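Local coordinates for membrane lipoprotein TpN32 (Treponema pallidum, PDB 1XS5) that binds L-methionine between its two lobes and probably serves as the periplasmic methionine-binding lipoprotein of a transport system, at residues A86-T91 with L180-D185; A105-S110 with V153-L158; D2-V7 with E31-E36. One frame throughout, in Å; residues are numbered along the deposited sequence. Where two conformers were deposited one is given.

Contact 1: A86-T91 with L180-D185; sequences ALYSRT and LSARRD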
ATOM      1  N   ALA A  86       7.879   4.121   5.106  1.00 12.60           N
ATOM      2  CA  ALA A  86       9.022   4.572   5.895  1.00  8.89           C
ATOM      3  C   ALA A  86      10.171   3.557   5.917  1.00 11.46           C
ATOM      4  O   ALA A  86       9.953   2.369   5.670  1.00 11.43           O
ATOM      5  CB  ALA A  86       8.568   4.814   7.364  1.00 11.53           C
ATOM      6  N   LEU A  87      11.364   4.060   6.217  1.00  8.76           N
ATOM      7  CA  LEU A  87      12.563   3.245   6.419  1.00 11.11           C
ATOM      8  C   LEU A  87      12.585   2.983   7.916  1.00 10.29           C
ATOM      9  O   LEU A  87      12.461   3.904   8.700  1.00 13.32           O
ATOM     10  CB  LEU A  87      13.825   4.030   6.044  1.00 13.27           C
ATOM     11  CG  LEU A  87      15.170   3.409   6.465  1.00 16.26           C
ATOM     12  CD1 LEU A  87      15.439   2.065   5.769  1.00  9.56           C
ATOM     13  CD2 LEU A  87      16.285   4.391   6.057  1.00 13.28           C
ATOM     14  N   TYR A  88      12.725   1.722   8.308  1.00 13.16           N
ATOM     15  CA  TYR A  88      12.777   1.307   9.702  1.00 10.42           C
ATOM     16  C   TYR A  88      14.107   0.599   9.909  1.00 11.81           C
ATOM     17  O   TYR A  88      14.729   0.140   8.948  1.00 11.85           O
ATOM     18  CB  TYR A  88      11.645   0.303  10.006  1.00 13.02           C
ATOM     19  CG  TYR A  88      10.232   0.846   9.797  1.00 10.89           C
ATOM     20  CD1 TYR A  88       9.589   1.570  10.802  1.00 11.32           C
ATOM     21  CD2 TYR A  88       9.570   0.662   8.589  1.00  8.48           C
ATOM     22  CE1 TYR A  88       8.294   2.103  10.601  1.00  8.44           C
ATOM     23  CE2 TYR A  88       8.290   1.178   8.375  1.00  6.91           C
ATOM     24  CZ  TYR A  88       7.666   1.893   9.387  1.00 11.77           C
ATOM     25  OH  TYR A  88       6.426   2.418   9.170  1.00 11.70           O
ATOM     26  N   SER A  89      14.541   0.476  11.157  1.00 11.79           N
ATOM     27  CA  SER A  89      15.800  -0.227  11.432  1.00 14.17           C
ATOM     28  C   SER A  89      15.694  -1.012  12.732  1.00 13.59           C
ATOM     29  O   SER A  89      15.106  -0.546  13.687  1.00 14.53           O
ATOM     30  CB  SER A  89      16.968   0.753  11.558  1.00 16.22           C
ATOM     31  OG  SER A  89      18.169   0.036  11.905  1.00 25.20           O
ATOM     32  N   ARG A  90      16.286  -2.200  12.764  1.00 17.02           N
ATOM     33  CA  ARG A  90      16.211  -3.048  13.947  1.00 16.26           C
ATOM     34  C   ARG A  90      17.067  -2.469  15.042  1.00 20.78           C
ATOM     35  O   ARG A  90      16.855  -2.760  16.220  1.00 22.80           O
ATOM     36  CB  ARG A  90      16.726  -4.456  13.633  1.00 18.14           C
ATOM     37  CG  ARG A  90      18.228  -4.523  13.287  1.00 14.19           C
ATOM     38  CD  ARG A  90      18.584  -5.907  12.745  1.00 18.42           C
ATOM     39  NE  ARG A  90      19.933  -6.022  12.176  1.00 23.75           N
ATOM     40  CZ  ARG A  90      20.993  -6.442  12.860  1.00 34.33           C
ATOM     41  NH1 ARG A  90      20.876  -6.782  14.142  1.00 33.19           N
ATOM     42  NH2 ARG A  90      22.166  -6.552  12.264  1.00 36.12           N
ATOM     43  N   THR A  91      18.027  -1.638  14.659  1.00 21.35           N
ATOM     44  CA  THR A  91      18.928  -1.095  15.650  1.00 24.95           C
ATOM     45  C   THR A  91      19.264   0.404  15.547  1.00 26.41           C
ATOM     46  O   THR A  91      19.303   1.114  16.568  1.00 32.76           O
ATOM     47  CB  THR A  91      20.217  -1.912  15.613  1.00 27.05           C
ATOM     48  OG1 THR A  91      21.185  -1.281  16.437  1.00 39.66           O
ATOM     49  CG2 THR A  91      20.741  -2.030  14.184  1.00 29.65           C
ATOM     50  N   LEU A 180       5.166  -1.710  13.918  1.00 14.40           N
ATOM     51  CA  LEU A 180       6.007  -0.548  13.549  1.00 12.06           C
ATOM     52  C   LEU A 180       5.159   0.608  13.067  1.00 16.66           C
ATOM     53  O   LEU A 180       4.311   0.440  12.175  1.00 17.59           O
ATOM     54  CB  LEU A 180       6.954  -0.942  12.411  1.00 11.35           C
ATOM     55  CG  LEU A 180       7.912  -2.077  12.745  1.00 15.91           C
ATOM     56  CD1 LEU A 180       8.568  -2.590  11.438  1.00 15.02           C
ATOM     57  CD2 LEU A 180       8.994  -1.591  13.736  1.00 20.04           C
ATOM     58  N   SER A 181       5.458   1.801  13.584  1.00 16.84           N
ATOM     59  CA  SER A 181       4.709   3.026  13.223  1.00 13.43           C
ATOM     60  C   SER A 181       5.650   3.942  12.432  1.00 15.81           C
ATOM     61  O   SER A 181       6.776   4.223  12.875  1.00 14.61           O
ATOM     62  CB  SER A 181       4.268   3.754  14.514  1.00 14.89           C
ATOM     63  OG  SER A 181       3.973   5.125  14.256  1.00 17.77           O
ATOM     64  N   ALA A 182       5.191   4.425  11.283  1.00 13.33           N
ATOM     65  CA  ALA A 182       6.055   5.286  10.503  1.00 12.82           C
ATOM     66  C   ALA A 182       6.436   6.548  11.298  1.00 20.19           C
ATOM     67  O   ALA A 182       7.514   7.122  11.075  1.00 21.28           O
ATOM     68  CB  ALA A 182       5.362   5.711   9.244  1.00 12.65           C
ATOM     69  N   ARG A 183       5.547   7.012  12.175  1.00 15.04           N
ATOM     70  CA  ARG A 183       5.871   8.242  12.916  1.00 19.01           C
ATOM     71  C   ARG A 183       6.745   7.935  14.110  1.00 19.62           C
ATOM     72  O   ARG A 183       7.747   8.602  14.365  1.00 25.66           O
ATOM     73  CB  ARG A 183       4.595   8.947  13.432  1.00 23.36           C
ATOM     74  CG  ARG A 183       4.945  10.302  14.050  1.00 34.96           C
ATOM     75  CD  ARG A 183       3.786  10.966  14.672  1.00 47.39           C
ATOM     76  NE  ARG A 183       3.983  12.407  14.759  1.00 59.94           N
ATOM     77  CZ  ARG A 183       3.213  13.216  15.486  1.00 63.81           C
ATOM     78  NH1 ARG A 183       2.196  12.716  16.194  1.00 63.35           N
ATOM     79  NH2 ARG A 183       3.446  14.526  15.501  1.00 65.37           N
ATOM     80  N   ARG A 184       6.366   6.920  14.872  1.00 18.53           N
ATOM     81  CA  ARG A 184       7.125   6.601  16.077  1.00 18.61           C
ATOM     82  C   ARG A 184       8.459   5.900  15.830  1.00 18.98           C
ATOM     83  O   ARG A 184       9.448   6.189  16.506  1.00 16.82           O
ATOM     84  CB  ARG A 184       6.269   5.738  17.042  1.00 22.66           C
ATOM     85  CG  ARG A 184       6.973   5.328  18.336  1.00 23.83           C
ATOM     86  CD  ARG A 184       6.153   4.286  19.125  1.00 24.01           C
ATOM     87  NE  ARG A 184       6.034   3.046  18.368  1.00 26.11           N
ATOM     88  CZ  ARG A 184       5.030   2.186  18.469  1.00 28.38           C
ATOM     89  NH1 ARG A 184       4.021   2.421  19.319  1.00 21.08           N
ATOM     90  NH2 ARG A 184       5.027   1.089  17.697  1.00 22.23           N
ATOM     91  N   ASP A 185       8.485   4.984  14.863  1.00 14.45           N
ATOM     92  CA  ASP A 185       9.658   4.185  14.575  1.00 13.60           C
ATOM     93  C   ASP A 185      10.419   4.512  13.280  1.00 15.46           C
ATOM     94  O   ASP A 185      11.577   4.162  13.150  1.00 18.99           O
ATOM     95  CB  ASP A 185       9.241   2.700  14.552  1.00 17.33           C
ATOM     96  CG  ASP A 185       8.441   2.301  15.815  1.00 22.24           C
ATOM     97  OD1 ASP A 185       8.985   2.475  16.943  1.00 22.35           O
ATOM     98  OD2 ASP A 185       7.281   1.843  15.689  1.00 17.35           O
TER
HETATM   99  O   HOH W   1      12.758   1.520  13.187  1.00 19.26           O
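Ala86 and Tyr88, on the short strand 86-88, meet a turn that follows helix 172-177, with the CA atoms of Ala86 and Ala182 5.5 Å apart and no direct hydrogen bond between the two segments. Tyr88 carries most of the contact. Leu180 slides past the ring in the opposite direction and lays its CB over one face, 4.2 Å from the centroid, a CH-pi contact displaced toward the rim. The same ring meets the turn at its edge: CE1 lies 3.5 Å from Ser181 O, and CD1 approaches Asp185 CB. At the far end Tyr88 OH comes within 3.5 Å of Ala182 CB, a methyl group that also packs on Ala86 CB. Strand 86-88 belongs to the five-stranded mixed sheet of one lobe of this periplasmic-binding-protein fold, and Ile170 of the adjacent strand touches both Tyr88 and Leu180. The turn is braced from within. Asp185, with CG anti to its own carbonyl carbon (chi1 -51°), folds OD2 back to accept from Ser181 N through the anti lone pair, while Arg184 NE and NH2 grip that oxygen side-on in a salt bridge. Ser181 OG accepts from Arg184 N in an ST motif and is also hydrogen-bonded to Glu236 OE2. A water bridges the backbones, accepting from Ser89 N at 2.9 Å and lying 2.9 Å from Asp185 O, to which it can donate.

Contact 2: A105-S110 with V153-L158; sequences AIPNDS and VESALL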
ATOM      1  N   ALA A 105      16.607  -3.624   2.881  1.00 13.90           N
ATOM      2  CA  ALA A 105      15.656  -4.418   2.119  1.00 12.11           C
ATOM      3  C   ALA A 105      14.503  -3.531   1.676  1.00 11.37           C
ATOM      4  O   ALA A 105      14.010  -2.723   2.464  1.00 13.22           O
ATOM      5  CB  ALA A 105      15.111  -5.544   3.003  1.00 15.98           C
ATOM      6  N   ILE A 106      14.043  -3.721   0.446  1.00 10.89           N
ATOM      7  CA  ILE A 106      12.932  -2.954  -0.087  1.00 10.82           C
ATOM      8  C   ILE A 106      11.942  -3.857  -0.828  1.00 11.28           C
ATOM      9  O   ILE A 106      12.271  -5.004  -1.183  1.00 16.72           O
ATOM     10  CB  ILE A 106      13.457  -1.865  -1.065  1.00 13.26           C
ATOM     11  CG1 ILE A 106      14.182  -2.514  -2.240  1.00 13.68           C
ATOM     12  CG2 ILE A 106      14.464  -0.939  -0.355  1.00 15.25           C
ATOM     13  CD1 ILE A 106      14.814  -1.443  -3.169  1.00 12.97           C
ATOM     14  N   PRO A 107      10.745  -3.341  -1.137  1.00 10.57           N
ATOM     15  CA  PRO A 107       9.758  -4.150  -1.834  1.00 11.87           C
ATOM     16  C   PRO A 107      10.269  -4.590  -3.195  1.00 18.98           C
ATOM     17  O   PRO A 107      11.045  -3.883  -3.829  1.00 15.36           O
ATOM     18  CB  PRO A 107       8.560  -3.200  -1.972  1.00 15.25           C
ATOM     19  CG  PRO A 107       8.648  -2.365  -0.759  1.00 12.71           C
ATOM     20  CD  PRO A 107      10.152  -2.050  -0.718  1.00 12.53           C
ATOM     21  N   ASN A 108       9.812  -5.749  -3.652  1.00 16.42           N
ATOM     22  CA  ASN A 108      10.255  -6.242  -4.966  1.00 19.92           C
ATOM     23  C   ASN A 108       9.203  -6.133  -6.070  1.00 21.05           C
ATOM     24  O   ASN A 108       9.431  -6.605  -7.188  1.00 20.63           O
ATOM     25  CB  ASN A 108      10.783  -7.683  -4.850  1.00 20.17           C
ATOM     26  CG  ASN A 108       9.676  -8.716  -4.823  1.00 24.89           C
ATOM     27  OD1 ASN A 108       8.488  -8.394  -4.690  1.00 21.47           O
ATOM     28  ND2 ASN A 108      10.066  -9.983  -4.939  1.00 23.85           N
ATOM     29  N   ASP A 109       8.046  -5.517  -5.796  1.00 19.36           N
ATOM     30  CA  ASP A 109       7.079  -5.325  -6.889  1.00 18.78           C
ATOM     31  C   ASP A 109       7.408  -3.916  -7.393  1.00 18.74           C
ATOM     32  O   ASP A 109       7.558  -2.967  -6.614  1.00 17.97           O
ATOM     33  CB  ASP A 109       5.627  -5.464  -6.437  1.00 18.16           C
ATOM     34  CG  ASP A 109       5.248  -4.463  -5.361  1.00 23.48           C
ATOM     35  OD1 ASP A 109       5.734  -4.589  -4.227  1.00 19.20           O
ATOM     36  OD2 ASP A 109       4.448  -3.560  -5.665  1.00 22.48           O
ATOM     37  N   SER A 110       7.543  -3.775  -8.706  1.00 17.86           N
ATOM     38  CA  SER A 110       8.056  -2.511  -9.280  1.00 18.11           C
ATOM     39  C   SER A 110       7.477  -1.166  -8.852  1.00 11.85           C
ATOM     40  O   SER A 110       8.234  -0.231  -8.614  1.00 18.81           O
ATOM     41  CB  SER A 110       8.084  -2.606 -10.822  1.00 21.89           C
ATOM     42  OG  SER A 110       6.773  -2.653 -11.323  1.00 29.17           O
ATOM     43  N   VAL A 153      12.818  -7.709  -1.747  1.00 12.62           N
ATOM     44  CA  VAL A 153      12.172  -8.779  -0.985  1.00 18.64           C
ATOM     45  C   VAL A 153      10.669  -8.694  -1.154  1.00 21.67           C
ATOM     46  O   VAL A 153      10.154  -7.582  -1.280  1.00 16.18           O
ATOM     47  CB  VAL A 153      12.502  -8.615   0.531  1.00 18.47           C
ATOM     48  CG1 VAL A 153      11.807  -9.691   1.361  1.00 24.59           C
ATOM     49  CG2 VAL A 153      13.981  -8.683   0.747  1.00 17.49           C
ATOM     50  N   GLU A 154       9.953  -9.834  -1.185  1.00 15.83           N
ATOM     51  CA  GLU A 154       8.490  -9.762  -1.287  1.00 22.31           C
ATOM     52  C   GLU A 154       7.974  -8.906  -0.131  1.00 17.35           C
ATOM     53  O   GLU A 154       8.322  -9.151   1.013  1.00 14.11           O
ATOM     54  CB  GLU A 154       7.836 -11.138  -1.154  1.00 26.11           C
ATOM     55  CG  GLU A 154       8.188 -12.087  -2.251  1.00 45.71           C
ATOM     56  CD  GLU A 154       7.157 -13.187  -2.383  1.00 53.94           C
ATOM     57  OE1 GLU A 154       6.717 -13.717  -1.334  1.00 57.51           O
ATOM     58  OE2 GLU A 154       6.786 -13.515  -3.532  1.00 60.28           O
ATOM     59  N   SER A 155       7.120  -7.931  -0.429  1.00 17.67           N
ATOM     60  CA  SER A 155       6.641  -7.026   0.629  1.00 17.55           C
ATOM     61  C   SER A 155       6.177  -7.669   1.922  1.00 20.38           C
ATOM     62  O   SER A 155       6.528  -7.234   3.017  1.00 16.49           O
ATOM     63  CB  SER A 155       5.514  -6.154   0.090  1.00 18.98           C
ATOM     64  OG  SER A 155       6.078  -5.320  -0.888  1.00 32.93           O
ATOM     65  N   ALA A 156       5.357  -8.696   1.801  1.00 16.62           N
ATOM     66  CA  ALA A 156       4.852  -9.361   2.999  1.00 19.00           C
ATOM     67  C   ALA A 156       5.948  -9.978   3.892  1.00 15.42           C
ATOM     68  O   ALA A 156       5.726 -10.218   5.090  1.00 16.99           O
ATOM     69  CB  ALA A 156       3.850 -10.453   2.569  1.00 20.28           C
ATOM     70  N   LEU A 157       7.131 -10.221   3.338  1.00 12.88           N
ATOM     71  CA  LEU A 157       8.211 -10.842   4.089  1.00 14.57           C
ATOM     72  C   LEU A 157       9.214  -9.860   4.657  1.00 16.35           C
ATOM     73  O   LEU A 157      10.159 -10.250   5.315  1.00 16.86           O
ATOM     74  CB  LEU A 157       8.986 -11.824   3.178  1.00 16.30           C
ATOM     75  CG  LEU A 157       8.135 -12.916   2.509  1.00 19.58           C
ATOM     76  CD1 LEU A 157       9.006 -13.878   1.662  1.00 23.97           C
ATOM     77  CD2 LEU A 157       7.436 -13.689   3.620  1.00 25.83           C
ATOM     78  N   LEU A 158       9.008  -8.583   4.387  0.63 16.29           N
ATOM     79  CA  LEU A 158       9.942  -7.572   4.848  0.63 11.13           C
ATOM     80  C   LEU A 158      10.050  -7.574   6.366  0.63 12.52           C
ATOM     81  O   LEU A 158      11.178  -7.505   6.891  0.63 11.23           O
ATOM     82  CB  LEU A 158       9.530  -6.217   4.248  0.63  3.19           C
ATOM     83  CG  LEU A 158       9.953  -6.045   2.766  0.63  5.97           C
ATOM     84  CD1 LEU A 158       9.163  -4.908   2.111  0.63  9.21           C
ATOM     85  CD2 LEU A 158      11.447  -5.686   2.747  0.63  8.19           C
TER
HETATM   86  O   HOH W   2       6.393  -7.128  -3.220  1.00 21.38           O
HETATM   87  O   HOH W   3       4.658  -3.588  -1.851  1.00 13.89           O
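Pro107 and Val153 pair as neighbours in parallel strands, at the C-terminal ends of strands 103-107 and 149-153 in one lobe of the periplasmic-binding-protein fold, next to the methionine pocket. In the backbone, Val153 N donates to Ile106 O at 2.8 Å. The Pro107 and Val153 side chains diverge, and Pro107 CA makes a CA-H...O contact with Val153 O. The apolar contacts centre on Leu158, which in the conformer given, one of two deposited, divides its two methyls: CD2 packs 3.7 Å from Ala105 CB, and CD1 sits against Pro107 CG, the two side chains crossing at about a right angle. Val153 CG2, anti to its own carbonyl carbon, adds to the Ala105 side. Beyond the strand ends Asn108 and Glu154 run side by side in the same direction, the amide turned 86° from the carboxylate. Two waters join the polar groups. Asp109, at the N-cap position of helix 110-122, has CG between its backbone N and carbonyl carbon (chi1 60°), which turns OD1 toward Ser155. OD2 accepts instead from Asn112 ND2, a second-shell bond consistent with holding that methionine-pocket side chain in place. One water donates to both Asn108 OD1 and Asp109 OD1 and accepts from Ser155 N at 3.0 Å; a second donates to Asp109 OD1 at 2.8 Å.

Contact 3: D2-V7 with E31-E36; sequences DETVGV and ELRIVE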
ATOM      1  N   ASP A   2     -30.843 -10.158   1.093  1.00 44.84           N
ATOM      2  CA  ASP A   2     -29.993  -9.064   0.582  1.00 42.97           C
ATOM      3  C   ASP A   2     -29.007  -9.558  -0.490  1.00 38.53           C
ATOM      4  O   ASP A   2     -28.424 -10.638  -0.358  1.00 32.52           O
ATOM      5  CB  ASP A   2     -29.195  -8.398   1.713  1.00 47.20           C
ATOM      6  CG  ASP A   2     -30.080  -7.816   2.811  1.00 51.47           C
ATOM      7  OD1 ASP A   2     -31.223  -7.384   2.517  1.00 48.76           O
ATOM      8  OD2 ASP A   2     -29.613  -7.778   3.975  1.00 53.71           O
ATOM      9  N   GLU A   3     -28.841  -8.801  -1.567  1.00 33.82           N
ATOM     10  CA  GLU A   3     -27.901  -9.225  -2.602  1.00 38.75           C
ATOM     11  C   GLU A   3     -26.520  -9.118  -1.994  1.00 32.91           C
ATOM     12  O   GLU A   3     -26.283  -8.272  -1.122  1.00 32.63           O
ATOM     13  CB  GLU A   3     -27.933  -8.303  -3.807  1.00 43.53           C
ATOM     14  CG  GLU A   3     -29.088  -7.355  -3.852  1.00 56.76           C
ATOM     15  CD  GLU A   3     -28.620  -5.932  -4.099  1.00 62.92           C
ATOM     16  OE1 GLU A   3     -27.832  -5.723  -5.056  1.00 61.68           O
ATOM     17  OE2 GLU A   3     -29.038  -5.027  -3.337  1.00 68.68           O
ATOM     18  N   THR A   4     -25.604  -9.950  -2.468  1.00 28.28           N
ATOM     19  CA  THR A   4     -24.232  -9.935  -1.945  1.00 22.74           C
ATOM     20  C   THR A   4     -23.228  -9.445  -2.992  1.00 13.12           C
ATOM     21  O   THR A   4     -23.378  -9.751  -4.159  1.00 17.85           O
ATOM     22  CB  THR A   4     -23.791 -11.384  -1.512  1.00 22.80           C
ATOM     23  OG1 THR A   4     -24.669 -11.864  -0.477  1.00 30.87           O
ATOM     24  CG2 THR A   4     -22.361 -11.378  -0.987  1.00 30.60           C
ATOM     25  N   VAL A   5     -22.225  -8.660  -2.567  1.00 17.09           N
ATOM     26  CA  VAL A   5     -21.141  -8.241  -3.469  1.00 16.82           C
ATOM     27  C   VAL A   5     -19.826  -8.562  -2.740  1.00 15.53           C
ATOM     28  O   VAL A   5     -19.700  -8.316  -1.548  1.00 18.03           O
ATOM     29  CB  VAL A   5     -21.217  -6.743  -3.822  1.00 16.14           C
ATOM     30  CG1 VAL A   5     -22.545  -6.473  -4.532  1.00 26.21           C
ATOM     31  CG2 VAL A   5     -21.108  -5.892  -2.590  1.00 18.69           C
ATOM     32  N   GLY A   6     -18.866  -9.137  -3.454  1.00 13.02           N
ATOM     33  CA  GLY A   6     -17.599  -9.487  -2.826  1.00 11.23           C
ATOM     34  C   GLY A   6     -16.571  -8.389  -2.990  1.00 16.83           C
ATOM     35  O   GLY A   6     -16.516  -7.760  -4.037  1.00 15.60           O
ATOM     36  N   VAL A   7     -15.781  -8.130  -1.941  1.00 14.31           N
ATOM     37  CA  VAL A   7     -14.713  -7.139  -2.016  1.00 11.83           C
ATOM     38  C   VAL A   7     -13.471  -7.874  -1.519  1.00 12.91           C
ATOM     39  O   VAL A   7     -13.470  -8.386  -0.402  1.00 13.04           O
ATOM     40  CB  VAL A   7     -14.996  -5.896  -1.126  1.00 12.74           C
ATOM     41  CG1 VAL A   7     -15.443  -6.349   0.264  1.00 18.93           C
ATOM     42  CG2 VAL A   7     -13.706  -4.996  -1.026  1.00 14.43           C
ATOM     43  N   GLU A  31     -25.229  -6.763   1.225  1.00 21.07           N
ATOM     44  CA  GLU A  31     -24.429  -7.606   2.070  1.00 23.04           C
ATOM     45  C   GLU A  31     -23.043  -7.651   1.460  1.00 19.08           C
ATOM     46  O   GLU A  31     -22.837  -8.221   0.399  1.00 18.76           O
ATOM     47  CB  GLU A  31     -24.981  -9.018   2.159  1.00 26.85           C
ATOM     48  CG  GLU A  31     -24.111  -9.845   3.077  1.00 35.66           C
ATOM     49  CD  GLU A  31     -24.580 -11.270   3.153  1.00 45.70           C
ATOM     50  OE1 GLU A  31     -24.798 -11.865   2.068  1.00 48.66           O
ATOM     51  OE2 GLU A  31     -24.724 -11.787   4.288  1.00 48.70           O
ATOM     52  N   LEU A  32     -22.109  -7.019   2.149  1.00 19.39           N
ATOM     53  CA  LEU A  32     -20.743  -6.925   1.686  1.00 19.28           C
ATOM     54  C   LEU A  32     -20.026  -8.169   2.197  1.00 19.05           C
ATOM     55  O   LEU A  32     -19.968  -8.403   3.411  1.00 20.03           O
ATOM     56  CB  LEU A  32     -20.102  -5.643   2.265  1.00 18.58           C
ATOM     57  CG  LEU A  32     -18.718  -5.238   1.727  1.00 18.10           C
ATOM     58  CD1 LEU A  32     -18.757  -5.166   0.213  1.00 20.69           C
ATOM     59  CD2 LEU A  32     -18.291  -3.881   2.325  1.00 20.38           C
ATOM     60  N   ARG A  33     -19.545  -8.992   1.265  1.00 16.72           N
ATOM     61  CA  ARG A  33     -18.804 -10.199   1.623  1.00 14.07           C
ATOM     62  C   ARG A  33     -17.311  -9.828   1.503  1.00 14.84           C
ATOM     63  O   ARG A  33     -16.853  -9.451   0.417  1.00 19.54           O
ATOM     64  CB  ARG A  33     -19.175 -11.314   0.635  1.00 16.14           C
ATOM     65  CG  ARG A  33     -18.450 -12.631   0.864  1.00 19.10           C
ATOM     66  CD  ARG A  33     -19.127 -13.697  -0.031  1.00 19.27           C
ATOM     67  NE  ARG A  33     -18.890 -13.442  -1.454  1.00 15.25           N
ATOM     68  CZ  ARG A  33     -17.803 -13.802  -2.108  1.00 15.66           C
ATOM     69  NH1 ARG A  33     -16.828 -14.447  -1.479  1.00 17.93           N
ATOM     70  NH2 ARG A  33     -17.683 -13.513  -3.404  1.00 18.76           N
ATOM     71  N   ILE A  34     -16.563  -9.928   2.600  1.00 13.56           N
ATOM     72  CA  ILE A  34     -15.145  -9.579   2.609  1.00 14.37           C
ATOM     73  C   ILE A  34     -14.379 -10.853   2.329  1.00 15.49           C
ATOM     74  O   ILE A  34     -14.435 -11.824   3.095  1.00 17.57           O
ATOM     75  CB  ILE A  34     -14.732  -8.957   3.972  1.00 17.52           C
ATOM     76  CG1 ILE A  34     -15.573  -7.670   4.222  1.00 17.52           C
ATOM     77  CG2 ILE A  34     -13.254  -8.583   3.954  1.00 13.83           C
ATOM     78  CD1 ILE A  34     -15.272  -6.978   5.579  1.00 23.79           C
ATOM     79  N   VAL A  35     -13.697 -10.863   1.193  1.00 15.51           N
ATOM     80  CA  VAL A  35     -12.992 -12.045   0.716  1.00 12.11           C
ATOM     81  C   VAL A  35     -11.492 -11.856   0.937  1.00 16.88           C
ATOM     82  O   VAL A  35     -10.895 -10.918   0.405  1.00 11.46           O
ATOM     83  CB  VAL A  35     -13.302 -12.213  -0.790  1.00 14.82           C
ATOM     84  CG1 VAL A  35     -12.685 -13.526  -1.326  1.00 17.25           C
ATOM     85  CG2 VAL A  35     -14.842 -12.136  -1.004  1.00 18.87           C
ATOM     86  N   GLU A  36     -10.879 -12.751   1.695  1.00 13.05           N
ATOM     87  CA  GLU A  36      -9.460 -12.618   2.038  1.00 18.19           C
ATOM     88  C   GLU A  36      -8.501 -13.363   1.117  1.00 20.31           C
ATOM     89  O   GLU A  36      -8.607 -14.586   0.935  1.00 21.47           O
ATOM     90  CB  GLU A  36      -9.261 -13.101   3.485  1.00 27.65           C
ATOM     91  CG  GLU A  36     -10.399 -12.711   4.429  1.00 29.90           C
ATOM     92  CD  GLU A  36     -10.390 -13.520   5.747  1.00 41.30           C
ATOM     93  OE1 GLU A  36      -9.332 -13.573   6.404  1.00 39.71           O
ATOM     94  OE2 GLU A  36     -11.440 -14.103   6.123  1.00 40.72           O
TER
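With CG anti to the backbone N (chi1 -179°) and an extended chain, Glu31 runs beside Thr4, whose OG1 stands anti to its own carbonyl carbon (chi1 -61°); the two polar ends therefore meet on one face of the sheet. Thr4 OG1 donates to the anti lone pair of Glu31 OE1; the 2.5 Å separation is unusually short, so its exact length is doubtful. Arg33 follows on this face, bent at chi3 (68°), with Thr4 CG2 3.6 Å from its CB and near the guanidinium edge. Arg33 NH2 comes to 4.1 Å from Gly6 CA. On the other face Leu32 CD1 reaches between two valines, 3.5 Å from Val7 CG1 and 3.7 Å from Val5 CG2; helix 14-26 packs here through Leu18 on Val7 and Val25 on Leu32. The backbones are joined in parallel register by five N-H...O bonds, from Glu31 N to Glu3 O through Val35 N to Val7 O at 3.0 Å. Strands 3-9 and 30-36, with helix 14-26 between them, form a beta-alpha-beta crossover. Asp2 forms a salt bridge with Lys26 of that helix. The chemistry thus splits by face: Thr4, Glu31 and Arg33 lie on one, and on the other an aliphatic layer packs against helices 14-26 and 210-219.

In the fold
Along the chain contact 3 closes first, at the N-terminal end, and contact 2 is then nested inside the loop closed by contact 1. Contacts 1 and 2 reach the same five-stranded mixed sheet, on strands 86-88, 103-107 and 149-153; their centres are 16 Å apart. Contact 3 belongs to the other, six-stranded sheet, with its centre about 35 Å from that of contact 1 and 29 Å from that of contact 2. The two sheets mark the two lobes of a periplasmic binding protein, with methionine bound between them. Contact 2 comes nearest the ligand, the Asp109 side chain lying about 5 Å away, against about 10 Å for Tyr88 and 13 Å for Val7.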